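Local coordinates for protein receptor-type adenylate cyclase GRESAG 4.1 (Trypanosoma brucei, PDB 1FX2) that converts ATP to cyclic AMP and diphosphate through its class III cyclase catalytic domain, a magnesium-dependent reaction, and could serve as a receptor for an unknown ligand, at residues Phe17-Ser22 with Gly61-Ile66; Val136-Gly141 with Gly174-Thr179. All blocks are in the same frame, centred on the assembly; numbering follows the deposited sequence. Where two conformers were deposited one is given.

Contact 1 of 2, residues Phe17-Ser22 with Gly61-Ile66. With SO4 (sulfate ion), chain B.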
ATOM      1  N   PHE A  17       8.664   3.837  15.387  1.00  7.17           N
ATOM      2  CA  PHE A  17      10.077   3.567  15.652  1.00  6.12           C
ATOM      3  C   PHE A  17      10.886   4.519  14.829  1.00  5.53           C
ATOM      4  O   PHE A  17      10.531   4.874  13.707  1.00  6.45           O
ATOM      5  CB  PHE A  17      10.480   2.102  15.240  1.00  8.36           C
ATOM      6  CG  PHE A  17      10.022   1.085  16.218  1.00  8.60           C
ATOM      7  CD1 PHE A  17       8.717   0.618  16.199  1.00 12.02           C
ATOM      8  CD2 PHE A  17      10.883   0.632  17.193  1.00 10.09           C
ATOM      9  CE1 PHE A  17       8.248  -0.317  17.152  1.00 11.68           C
ATOM     10  CE2 PHE A  17      10.404  -0.326  18.154  1.00 10.95           C
ATOM     11  CZ  PHE A  17       9.070  -0.797  18.112  1.00 12.19           C
ATOM     12  N   THR A  18      11.988   4.998  15.422  1.00  6.97           N
ATOM     13  CA  THR A  18      12.877   5.944  14.740  1.00  7.63           C
ATOM     14  C   THR A  18      14.307   5.504  14.947  1.00  9.48           C
ATOM     15  O   THR A  18      14.688   4.901  15.976  1.00  9.39           O
ATOM     16  CB  THR A  18      12.750   7.394  15.250  1.00  8.43           C
ATOM     17  OG1 THR A  18      13.384   7.513  16.535  1.00 10.75           O
ATOM     18  CG2 THR A  18      11.264   7.876  15.347  1.00 10.25           C
ATOM     19  N   ASP A  19      15.152   5.902  13.974  1.00  7.27           N
ATOM     20  CA  ASP A  19      16.614   5.696  14.085  1.00  6.03           C
ATOM     21  C   ASP A  19      17.326   6.709  13.296  1.00  7.20           C
ATOM     22  O   ASP A  19      16.824   7.194  12.216  1.00  8.51           O
ATOM     23  CB  ASP A  19      17.135   4.339  13.484  1.00  8.31           C
ATOM     24  CG  ASP A  19      17.018   3.194  14.433  1.00 16.68           C
ATOM     25  OD1 ASP A  19      16.006   2.440  14.425  1.00 15.82           O
ATOM     26  OD2 ASP A  19      17.949   2.979  15.207  1.00 11.82           O
ATOM     27  N   ILE A  20      18.506   7.096  13.759  1.00  6.87           N
ATOM     28  CA  ILE A  20      19.371   7.936  12.936  1.00  7.43           C
ATOM     29  C   ILE A  20      20.035   7.014  11.869  1.00  8.94           C
ATOM     30  O   ILE A  20      20.596   5.975  12.199  1.00 10.01           O
ATOM     31  CB  ILE A  20      20.483   8.554  13.779  1.00  5.57           C
ATOM     32  CG1 ILE A  20      19.876   9.599  14.730  1.00  8.97           C
ATOM     33  CG2 ILE A  20      21.547   9.249  12.821  1.00  9.37           C
ATOM     34  CD1 ILE A  20      20.925  10.062  15.789  1.00  9.76           C
ATOM     35  N   GLU A  21      19.865   7.289  10.569  0.50  6.45           N
ATOM     36  CA  GLU A  21      20.517   6.444   9.546  0.50  4.20           C
ATOM     37  C   GLU A  21      22.030   6.691   9.650  0.50  5.85           C
ATOM     38  O   GLU A  21      22.499   7.819   9.760  0.50  7.92           O
ATOM     39  CB  GLU A  21      20.054   6.860   8.151  0.50  5.47           C
ATOM     40  CG  GLU A  21      20.769   6.051   7.027  0.50  5.67           C
ATOM     41  CD  GLU A  21      20.371   6.468   5.620  0.50  7.00           C
ATOM     42  OE1 GLU A  21      21.133   7.165   4.910  0.50  9.55           O
ATOM     43  OE2 GLU A  21      19.332   6.001   5.182  0.50  6.55           O
ATOM     44  N   SER A  22      22.792   5.590   9.482  1.00  8.04           N
ATOM     45  CA  SER A  22      24.260   5.531   9.474  1.00 10.03           C
ATOM     46  C   SER A  22      24.902   6.009  10.776  1.00  7.90           C
ATOM     47  O   SER A  22      25.954   6.608  10.756  1.00  9.01           O
ATOM     48  CB  SER A  22      24.797   6.322   8.276  1.00  9.37           C
ATOM     49  OG  SER A  22      24.145   5.963   7.085  1.00 11.19           O
ATOM     50  N   GLY A  61      20.098   3.781  22.577  1.00 11.94           N
ATOM     51  CA  GLY A  61      20.954   4.530  21.649  1.00 12.14           C
ATOM     52  C   GLY A  61      20.153   5.671  21.100  1.00 11.97           C
ATOM     53  O   GLY A  61      19.600   6.489  21.850  1.00 12.62           O
ATOM     54  N   ASP A  62      20.154   5.804  19.775  1.00  8.76           N
ATOM     55  CA  ASP A  62      19.326   6.854  19.241  1.00 11.55           C
ATOM     56  C   ASP A  62      17.996   6.280  18.740  1.00  8.10           C
ATOM     57  O   ASP A  62      17.231   7.044  18.133  1.00 14.62           O
ATOM     58  CB  ASP A  62      20.034   7.600  18.060  1.00  8.11           C
ATOM     59  CG  ASP A  62      20.541   6.632  16.934  1.00 10.23           C
ATOM     60  OD1 ASP A  62      21.722   6.250  16.889  1.00 10.81           O
ATOM     61  OD2 ASP A  62      19.686   6.128  16.128  1.00 12.80           O
ATOM     62  N   SER A  63      17.693   5.044  19.003  1.00  9.65           N
ATOM     63  CA  SER A  63      16.439   4.462  18.521  1.00  9.48           C
ATOM     64  C   SER A  63      15.312   4.766  19.500  1.00 13.26           C
ATOM     65  O   SER A  63      15.372   4.323  20.671  1.00 14.99           O
ATOM     66  CB  SER A  63      16.586   2.972  18.418  1.00 15.77           C
ATOM     67  OG  SER A  63      17.791   2.489  17.724  1.00 16.06           O
ATOM     68  N   PHE A  64      14.241   5.390  19.032  1.00 10.40           N
ATOM     69  CA  PHE A  64      13.034   5.631  19.874  1.00 10.18           C
ATOM     70  C   PHE A  64      11.949   4.607  19.518  1.00 10.01           C
ATOM     71  O   PHE A  64      11.796   4.204  18.340  1.00  8.42           O
ATOM     72  CB  PHE A  64      12.409   7.042  19.665  1.00  8.88           C
ATOM     73  CG  PHE A  64      12.995   8.095  20.518  1.00 10.34           C
ATOM     74  CD1 PHE A  64      14.185   8.683  20.162  1.00 11.83           C
ATOM     75  CD2 PHE A  64      12.353   8.529  21.672  1.00 11.38           C
ATOM     76  CE1 PHE A  64      14.705   9.679  20.958  1.00 13.63           C
ATOM     77  CE2 PHE A  64      12.845   9.495  22.456  1.00 11.23           C
ATOM     78  CZ  PHE A  64      14.061  10.124  22.117  1.00 12.98           C
ATOM     79  N   MET A  65      11.210   4.207  20.565  1.00  9.03           N
ATOM     80  CA  MET A  65       9.943   3.416  20.387  1.00  8.95           C
ATOM     81  C   MET A  65       8.914   4.284  21.084  1.00  7.29           C
ATOM     82  O   MET A  65       8.987   4.533  22.301  1.00  9.19           O
ATOM     83  CB  MET A  65      10.056   2.007  20.996  1.00  9.39           C
ATOM     84  CG  MET A  65       8.704   1.265  20.816  1.00 10.44           C
ATOM     85  SD  MET A  65       8.910  -0.309  21.728  1.00 11.99           S
ATOM     86  CE  MET A  65       7.233  -1.014  21.618  1.00 13.12           C
ATOM     87  N   ILE A  66       7.909   4.703  20.324  1.00  7.68           N
ATOM     88  CA  ILE A  66       6.868   5.658  20.832  1.00  8.24           C
ATOM     89  C   ILE A  66       5.469   5.051  20.567  1.00  9.52           C
ATOM     90  O   ILE A  66       5.261   4.449  19.505  1.00  9.07           O
ATOM     91  CB  ILE A  66       6.969   7.007  20.055  1.00  9.23           C
ATOM     92  CG1 ILE A  66       8.349   7.667  20.323  1.00 11.99           C
ATOM     93  CG2 ILE A  66       5.833   7.993  20.526  1.00 10.45           C
ATOM     94  CD1 ILE A  66       8.702   8.722  19.313  1.00 12.81           C
TER
HETATM   95  S   SO4 B1123      22.013   1.835   9.522  1.00 17.76           S
HETATM   96  O1  SO4 B1123      23.452   1.821   9.428  1.00 23.52           O
HETATM   97  O2  SO4 B1123      21.521   1.601  10.884  1.00 18.92           O
HETATM   98  O3  SO4 B1123      21.503   3.067   8.979  1.00 14.73           O
HETATM   99  O4  SO4 B1123      21.516   0.736   8.655  1.00 27.16           O
HETATM  100  O   HOH W   1      15.912   8.206  16.008  1.00 11.15           O
HETATM  101  O   HOH W   2      13.717   2.406  16.849  1.00 16.57           O
HETATM  102  O   HOH W   3      20.616   3.829  14.916  1.00 15.26           O

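Contact 2 of 2, residues Val136-Gly141 with Gly174-Thr179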
ATOM      1  N   VAL A 136      11.840   6.605   9.896  1.00  6.33           N
ATOM      2  CA  VAL A 136      10.691   6.393  10.788  1.00  6.49           C
ATOM      3  C   VAL A 136       9.747   5.365  10.182  1.00  6.68           C
ATOM      4  O   VAL A 136       9.489   5.404   8.935  1.00  7.68           O
ATOM      5  CB  VAL A 136       9.904   7.739  10.908  1.00  6.73           C
ATOM      6  CG1 VAL A 136       8.721   7.619  11.890  1.00  9.00           C
ATOM      7  CG2 VAL A 136      10.846   8.885  11.425  1.00  8.12           C
ATOM      8  N   GLY A 137       9.238   4.495  11.061  1.00  5.74           N
ATOM      9  CA  GLY A 137       8.189   3.540  10.593  1.00  6.31           C
ATOM     10  C   GLY A 137       7.002   3.661  11.555  1.00  7.77           C
ATOM     11  O   GLY A 137       7.196   3.775  12.793  1.00  8.33           O
ATOM     12  N   ILE A 138       5.804   3.500  10.995  1.00  7.87           N
ATOM     13  CA  ILE A 138       4.581   3.632  11.771  1.00  8.18           C
ATOM     14  C   ILE A 138       3.628   2.495  11.427  1.00  7.72           C
ATOM     15  O   ILE A 138       3.499   2.151  10.228  1.00  9.10           O
ATOM     16  CB  ILE A 138       3.809   4.952  11.432  1.00  8.23           C
ATOM     17  CG1 ILE A 138       4.717   6.170  11.665  1.00  9.26           C
ATOM     18  CG2 ILE A 138       2.543   5.074  12.354  1.00 11.00           C
ATOM     19  CD1 ILE A 138       4.060   7.454  11.197  1.00  9.43           C
ATOM     20  N   HIS A 139       3.115   1.816  12.468  1.00  8.88           N
ATOM     21  CA  HIS A 139       2.110   0.758  12.166  1.00  7.61           C
ATOM     22  C   HIS A 139       1.091   0.856  13.287  1.00  8.44           C
ATOM     23  O   HIS A 139       1.370   1.295  14.396  1.00  9.30           O
ATOM     24  CB  HIS A 139       2.807  -0.635  12.186  1.00  8.65           C
ATOM     25  CG  HIS A 139       1.865  -1.787  12.087  1.00  8.53           C
ATOM     26  ND1 HIS A 139       0.932  -1.945  11.067  1.00  8.92           N
ATOM     27  CD2 HIS A 139       1.710  -2.828  12.943  1.00 11.69           C
ATOM     28  CE1 HIS A 139       0.250  -3.055  11.312  1.00 10.48           C
ATOM     29  NE2 HIS A 139       0.695  -3.613  12.422  1.00  9.91           N
ATOM     30  N   THR A 140      -0.121   0.354  13.016  1.00  8.22           N
ATOM     31  CA  THR A 140      -1.225   0.390  14.008  1.00  8.64           C
ATOM     32  C   THR A 140      -1.794  -0.999  14.101  1.00  8.84           C
ATOM     33  O   THR A 140      -2.018  -1.623  13.064  1.00 11.24           O
ATOM     34  CB  THR A 140      -2.344   1.302  13.541  1.00  9.57           C
ATOM     35  OG1 THR A 140      -1.817   2.637  13.436  1.00 10.03           O
ATOM     36  CG2 THR A 140      -3.505   1.254  14.573  1.00  9.93           C
ATOM     37  N   GLY A 141      -1.945  -1.485  15.324  1.00  9.11           N
ATOM     38  CA  GLY A 141      -2.558  -2.837  15.484  1.00 10.66           C
ATOM     39  C   GLY A 141      -2.762  -3.161  16.948  1.00 11.50           C
ATOM     40  O   GLY A 141      -2.312  -2.481  17.822  1.00 10.97           O
ATOM     41  N   GLY A 174      15.425  10.318   6.646  1.00  6.29           N
ATOM     42  CA  GLY A 174      14.551  11.346   6.112  1.00  7.85           C
ATOM     43  C   GLY A 174      13.181  10.918   5.604  1.00  5.77           C
ATOM     44  O   GLY A 174      12.386  11.732   5.180  1.00  7.03           O
ATOM     45  N   GLN A 175      12.941   9.615   5.574  1.00  6.55           N
ATOM     46  CA  GLN A 175      11.722   9.021   5.026  1.00  4.92           C
ATOM     47  C   GLN A 175      10.886   8.451   6.182  1.00  7.01           C
ATOM     48  O   GLN A 175      11.409   7.915   7.162  1.00  7.13           O
ATOM     49  CB  GLN A 175      12.186   7.844   4.114  1.00  6.38           C
ATOM     50  CG  GLN A 175      11.019   7.289   3.204  1.00  7.30           C
ATOM     51  CD  GLN A 175      11.557   6.284   2.235  1.00  6.16           C
ATOM     52  OE1 GLN A 175      12.497   5.576   2.517  1.00 10.18           O
ATOM     53  NE2 GLN A 175      10.901   6.145   1.079  1.00  7.61           N
ATOM     54  N   VAL A 176       9.566   8.609   6.030  1.00  7.04           N
ATOM     55  CA  VAL A 176       8.594   8.073   6.992  1.00  6.36           C
ATOM     56  C   VAL A 176       7.705   7.098   6.238  1.00  6.16           C
ATOM     57  O   VAL A 176       7.085   7.448   5.218  1.00  7.43           O
ATOM     58  CB  VAL A 176       7.676   9.209   7.553  1.00  7.62           C
ATOM     59  CG1 VAL A 176       6.605   8.589   8.520  1.00  7.98           C
ATOM     60  CG2 VAL A 176       8.580  10.256   8.333  1.00  9.20           C
ATOM     61  N   LEU A 177       7.721   5.825   6.678  1.00  7.43           N
ATOM     62  CA  LEU A 177       6.840   4.809   6.094  1.00  6.75           C
ATOM     63  C   LEU A 177       5.746   4.443   7.063  1.00  6.72           C
ATOM     64  O   LEU A 177       5.966   4.372   8.295  1.00  7.92           O
ATOM     65  CB  LEU A 177       7.648   3.519   5.852  1.00  6.39           C
ATOM     66  CG  LEU A 177       8.786   3.719   4.815  1.00  9.03           C
ATOM     67  CD1 LEU A 177       9.525   2.327   4.622  1.00 10.04           C
ATOM     68  CD2 LEU A 177       8.325   4.268   3.457  1.00 10.50           C
ATOM     69  N   MET A 178       4.562   4.231   6.520  0.50  8.30           N
ATOM     70  CA  MET A 178       3.415   3.788   7.304  0.50  8.82           C
ATOM     71  C   MET A 178       2.882   2.523   6.640  0.50  8.71           C
ATOM     72  O   MET A 178       2.798   2.451   5.391  0.50  8.91           O
ATOM     73  CB  MET A 178       2.282   4.842   7.282  0.50 15.78           C
ATOM     74  CG  MET A 178       2.584   6.306   7.742  0.50 19.42           C
ATOM     75  SD  MET A 178       1.188   7.426   7.226  0.50 18.71           S
ATOM     76  CE  MET A 178       0.158   6.332   7.313  0.50  4.82           C
ATOM     77  N   THR A 179       2.460   1.555   7.428  1.00  8.41           N
ATOM     78  CA  THR A 179       1.812   0.397   6.791  1.00  7.82           C
ATOM     79  C   THR A 179       0.418   0.817   6.345  1.00  9.11           C
ATOM     80  O   THR A 179      -0.146   1.819   6.812  1.00  8.89           O
ATOM     81  CB  THR A 179       1.629  -0.760   7.831  1.00  7.33           C
ATOM     82  OG1 THR A 179       0.858  -0.203   8.934  1.00  8.24           O
ATOM     83  CG2 THR A 179       3.020  -1.207   8.361  1.00  8.53           C
TER

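Contact 1 of 2, residues Phe17-Ser22 with Gly61-Ile66
The hydroxyl of S63 donates to D19, its OG lying 2.6 Å from OD2, which it meets from above the carboxylate plane. The neighbouring D62 accepts from the opposing strand, its OD2 taking the backbone N of I20 at 2.8 Å in a nearly straight bond (166°), again from above the carboxylate plane. D62 can reach back in this way because its CG sits between its own backbone N and carbonyl carbon (chi1 53°), and its second oxygen, OD1, is held by S23. The two carboxylates lie close, D19 OD2 and D62 OD2 standing 3.7 Å apart without a bond between them; one water is placed to donate to either oxygen, though more acceptors surround it than it has protons. The methyl end of I20 lies against the CB and CG of D62.

Further along, T18 and F64 form an antiparallel hydrogen-bonded pair, T18 N to F64 O at 3.0 Å and F64 N to T18 O at 3.1 Å. Beside them T18 OG1 rests 3.3 Å from F64 CB, and a water joins this hydroxyl to the carbonyl O of D62. F17 and M65, a non-hydrogen-bonded pair, point together to the other face of the sheet. There the extended M65 chain runs alongside the phenyl ring, CG 3.4 Å from F17 CZ, and its sulfur makes an oblique Met-aromatic contact. A sulfate, probably from the crystallisation liquor, is hydrogen-bonded by S22 N, R135 and R228 just past the strand.

Two carboxylates so close would probably repel each other, and a cation between them would relieve this. D19 and D62 are the predicted magnesium ligands, consistent with the metal-binding aspartates of class III cyclases.

Contact 2 of 2, residues Val136-Gly141 with Gly174-Thr179
V136 overlaps V176, the two side chains lying side by side on the same face of the sheet, with V136 CB 3.8 Å from V176 CG2. Two residues on, I138 continues that apolar row: its CD1 touches both V176 CG1 and M178 CG, each at 3.9 Å, so that one methyl bridges two neighbours on the facing strand. Helix 71-87 covers this surface, A78 and Q82 reaching the valines and isoleucine between them.

Within the sheet the strands run parallel, their short axes 17° apart, and the bonds alternate in the parallel manner. V136 is gripped through both of its backbone polar groups, N to Q175 O and O to L177 N, and I138 likewise, N to L177 O at 2.8 Å and O to T179 N at 3.0 Å. G137 takes the place opposite L177, its CA making a close CA-H...O contact with L177 O.

At the far end a side-chain bond takes over. T179 OG1 meets H139 ND1 at 2.8 Å, in the plane of the imidazole and at its edge, nearly straight at 170°; either partner could be the donor. T179 turns its hydroxyl between its own backbone N and carbonyl carbon (chi1 57°), from where the same oxygen also caps the backbone N of A182. This makes it an N-cap of helix 180-184 and ties the helix start to the imidazole, which packs against M163 and A164 of helix 159-169.

Strands 134-141 and 176-179, joined by a connection that includes the hairpin 144-147/154-157 and helix 159-169, form the parallel pair at the middle of the mixed alpha/beta sheet of the class III cyclase catalytic domain.

From the N terminus, strand 13-20 leads out to helices 23-29 and 34-51, and the chain returns through strand 55-60 to strand 63-68, where contact 1 closes that loop. Only later, after helices 71-87, 94-109 and 122-128, does strand 134-141 enter; contact 2 closes the next loop, through the hairpin 144-147/154-157 and helix 159-169. The contacts are thus in series, neither nested nor crossed. Across the sheet they are nevertheless adjacent, because strands 13-20 and 134-141 are antiparallel neighbours: F17 O accepts a probable hydrogen bond from G137 N at 3.0 Å, and T18 CG2 packs on V136 CG2. Together they tie four strands lying side by side, 63-68, 13-20, 134-141 and 176-179.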